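Local atomic coordinates of starch synthase I (Hordeum vulgare, PDB entry 4HLN), a protein that belongs to the plant starch synthases, glycosyltransferase-family enzymes built from two Rossmann-like domains. Residues Ser126-Thr131 / Cys264-Asn269. Residues are numbered along the deposited sequence; the frame is centred on the assembly and turned at random.
Sequences SIVFVT and CMFVVN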
ATOM      1  N   SER A 126     -18.765  -8.830   8.989  1.00 33.60           N
ATOM      2  CA  SER A 126     -18.138 -10.012   8.435  1.00 39.45           C
ATOM      3  C   SER A 126     -17.375  -9.575   7.199  1.00 41.38           C
ATOM      4  O   SER A 126     -17.952  -9.042   6.255  1.00 48.08           O
ATOM      5  CB  SER A 126     -19.172 -11.082   8.099  1.00 36.26           C
ATOM      6  OG  SER A 126     -19.709 -11.635   9.294  1.00 52.96           O
ATOM      7  N   ILE A 127     -16.068  -9.788   7.224  1.00 39.21           N
ATOM      8  CA  ILE A 127     -15.191  -9.246   6.201  1.00 44.37           C
ATOM      9  C   ILE A 127     -14.379 -10.344   5.561  1.00 40.12           C
ATOM     10  O   ILE A 127     -13.727 -11.124   6.255  1.00 40.45           O
ATOM     11  CB  ILE A 127     -14.250  -8.205   6.792  1.00 37.36           C
ATOM     12  CG1 ILE A 127     -15.061  -7.141   7.521  1.00 36.83           C
ATOM     13  CG2 ILE A 127     -13.453  -7.550   5.704  1.00 44.97           C
ATOM     14  CD1 ILE A 127     -14.215  -6.182   8.295  1.00 43.79           C
ATOM     15  N   VAL A 128     -14.427 -10.404   4.234  1.00 36.40           N
ATOM     16  CA  VAL A 128     -13.734 -11.454   3.509  1.00 35.17           C
ATOM     17  C   VAL A 128     -12.669 -10.846   2.609  1.00 37.71           C
ATOM     18  O   VAL A 128     -12.978 -10.247   1.578  1.00 40.88           O
ATOM     19  CB  VAL A 128     -14.711 -12.301   2.659  1.00 35.21           C
ATOM     20  CG1 VAL A 128     -13.979 -13.445   2.000  1.00 37.20           C
ATOM     21  CG2 VAL A 128     -15.884 -12.833   3.510  1.00 34.55           C
ATOM     22  N   PHE A 129     -11.411 -10.977   3.015  1.00 27.24           N
ATOM     23  CA  PHE A 129     -10.296 -10.570   2.159  1.00 28.13           C
ATOM     24  C   PHE A 129     -10.033 -11.619   1.107  1.00 31.45           C
ATOM     25  O   PHE A 129      -9.963 -12.798   1.419  1.00 42.16           O
ATOM     26  CB  PHE A 129      -9.025 -10.348   2.975  1.00 27.39           C
ATOM     27  CG  PHE A 129      -9.060  -9.107   3.801  1.00 43.86           C
ATOM     28  CD1 PHE A 129      -8.490  -7.932   3.336  1.00 39.05           C
ATOM     29  CD2 PHE A 129      -9.711  -9.099   5.032  1.00 44.15           C
ATOM     30  CE1 PHE A 129      -8.547  -6.778   4.100  1.00 41.02           C
ATOM     31  CE2 PHE A 129      -9.771  -7.952   5.802  1.00 33.89           C
ATOM     32  CZ  PHE A 129      -9.184  -6.786   5.337  1.00 41.14           C
ATOM     33  N   VAL A 130      -9.892 -11.191  -0.143  1.00 33.13           N
ATOM     34  CA  VAL A 130      -9.469 -12.099  -1.205  1.00 34.18           C
ATOM     35  C   VAL A 130      -8.156 -11.600  -1.819  1.00 42.31           C
ATOM     36  O   VAL A 130      -8.014 -10.418  -2.159  1.00 43.34           O
ATOM     37  CB  VAL A 130     -10.567 -12.283  -2.269  1.00 35.38           C
ATOM     38  CG1 VAL A 130     -10.197 -13.410  -3.252  1.00 25.34           C
ATOM     39  CG2 VAL A 130     -11.911 -12.574  -1.588  1.00 41.66           C
ATOM     40  N   THR A 131      -7.188 -12.496  -1.953  1.00 34.44           N
ATOM     41  CA  THR A 131      -5.846 -12.067  -2.325  1.00 38.19           C
ATOM     42  C   THR A 131      -5.035 -13.180  -2.966  1.00 40.87           C
ATOM     43  O   THR A 131      -5.279 -14.358  -2.726  1.00 45.65           O
ATOM     44  CB  THR A 131      -5.082 -11.520  -1.096  1.00 41.82           C
ATOM     45  OG1 THR A 131      -3.784 -11.049  -1.488  1.00 46.39           O
ATOM     46  CG2 THR A 131      -4.939 -12.590  -0.038  1.00 30.55           C
ATOM     47  N   CYS A 264     -21.608  -9.839   3.672  1.00 43.94           N
ATOM     48  CA  CYS A 264     -20.174  -9.675   3.802  1.00 48.04           C
ATOM     49  C   CYS A 264     -19.628  -8.464   3.087  1.00 44.15           C
ATOM     50  O   CYS A 264     -20.178  -7.999   2.084  1.00 43.49           O
ATOM     51  CB  CYS A 264     -19.472 -10.927   3.308  1.00 45.57           C
ATOM     52  SG  CYS A 264     -19.874 -12.303   4.374  1.00 58.73           S
ATOM     53  N   MET A 265     -18.548  -7.935   3.633  1.00 41.00           N
ATOM     54  CA  MET A 265     -17.742  -7.009   2.875  1.00 44.53           C
ATOM     55  C   MET A 265     -16.586  -7.816   2.284  1.00 44.37           C
ATOM     56  O   MET A 265     -15.754  -8.364   3.017  1.00 41.36           O
ATOM     57  CB  MET A 265     -17.250  -5.836   3.736  1.00 30.61           C
ATOM     58  CG  MET A 265     -16.320  -4.856   2.963  1.00 65.73           C
ATOM     59  SD  MET A 265     -16.983  -4.104   1.435  1.00 55.78           S
ATOM     60  CE  MET A 265     -18.230  -3.020   2.126  1.00 55.69           C
ATOM     61  N   PHE A 266     -16.583  -7.943   0.958  1.00 33.23           N
ATOM     62  CA  PHE A 266     -15.452  -8.544   0.270  1.00 37.06           C
ATOM     63  C   PHE A 266     -14.430  -7.466  -0.020  1.00 33.31           C
ATOM     64  O   PHE A 266     -14.747  -6.479  -0.667  1.00 35.99           O
ATOM     65  CB  PHE A 266     -15.883  -9.163  -1.042  1.00 34.53           C
ATOM     66  CG  PHE A 266     -16.735 -10.369  -0.888  1.00 40.80           C
ATOM     67  CD1 PHE A 266     -16.187 -11.630  -0.989  1.00 36.04           C
ATOM     68  CD2 PHE A 266     -18.094 -10.247  -0.655  1.00 39.78           C
ATOM     69  CE1 PHE A 266     -16.982 -12.761  -0.853  1.00 33.39           C
ATOM     70  CE2 PHE A 266     -18.890 -11.362  -0.525  1.00 33.64           C
ATOM     71  CZ  PHE A 266     -18.335 -12.624  -0.624  1.00 33.86           C
ATOM     72  N   VAL A 267     -13.214  -7.654   0.479  1.00 30.53           N
ATOM     73  CA  VAL A 267     -12.094  -6.781   0.144  1.00 34.25           C
ATOM     74  C   VAL A 267     -11.179  -7.507  -0.832  1.00 42.01           C
ATOM     75  O   VAL A 267     -10.397  -8.379  -0.446  1.00 40.70           O
ATOM     76  CB  VAL A 267     -11.281  -6.411   1.376  1.00 36.76           C
ATOM     77  CG1 VAL A 267     -10.137  -5.512   0.985  1.00 39.09           C
ATOM     78  CG2 VAL A 267     -12.156  -5.727   2.371  1.00 37.26           C
ATOM     79  N   VAL A 268     -11.286  -7.160  -2.105  1.00 38.62           N
ATOM     80  CA  VAL A 268     -10.508  -7.848  -3.120  1.00 45.21           C
ATOM     81  C   VAL A 268      -9.242  -7.089  -3.546  1.00 40.87           C
ATOM     82  O   VAL A 268      -9.273  -5.915  -3.881  1.00 36.40           O
ATOM     83  CB  VAL A 268     -11.400  -8.221  -4.284  1.00 44.67           C
ATOM     84  CG1 VAL A 268     -12.689  -8.798  -3.711  1.00 38.37           C
ATOM     85  CG2 VAL A 268     -11.704  -7.007  -5.122  1.00 37.42           C
ATOM     86  N   ASN A 269      -8.115  -7.783  -3.492  1.00 46.65           N
ATOM     87  CA  ASN A 269      -6.826  -7.141  -3.686  1.00 37.47           C
ATOM     88  C   ASN A 269      -6.292  -7.371  -5.068  1.00 40.43           C
ATOM     89  O   ASN A 269      -6.014  -8.516  -5.454  1.00 34.99           O
ATOM     90  CB  ASN A 269      -5.825  -7.634  -2.649  1.00 37.53           C
ATOM     91  CG  ASN A 269      -6.156  -7.129  -1.268  1.00 49.68           C
ATOM     92  OD1 ASN A 269      -5.544  -6.185  -0.778  1.00 55.68           O
ATOM     93  ND2 ASN A 269      -7.157  -7.735  -0.643  1.00 51.24           N
TER
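Two neighbouring parallel strands in the core of a Rossmann-like domain meet here, 126-130 beside 264-269. Backbone hydrogen bonds run alternately between them. Met265 N donates to Ser126 O, and Val128 N to Met265 O at 2.7 Å. Val267 N then donates to Val128 O, and Val130 N donates to Val267 O. At the C-terminal end Val130 O is gripped twice by one residue. Asn269 N donates to Val130 O at 3.0 Å. Asn269 ND2 donates to Val130 O at 3.2 Å from above the carbonyl plane, and that oxygen lies close to the plane of the Asn269 side-chain amide. CG of Asn269 lies beside its backbone N (chi1 -70°), which brings ND2 to the oxygen already held by the backbone N; the second bond should limit rotation of the amide.

On one face of the sheet Val267 CB sits over the Phe129 ring, 4.1 Å from its centroid, a CH-pi contact. Val267 CG2 also meets Ile127 CG2 at 4.0 Å. On the other face Val128 CB packs against Phe266 CD1 at 4.0 Å, and Val130 CG2 lies near the edge of that ring.

Phe622 of helix 611-627 touches Met265 and Val267. Strand 160-166 flanks 126-130 on its far side, and strand 294-299 flanks 264-269.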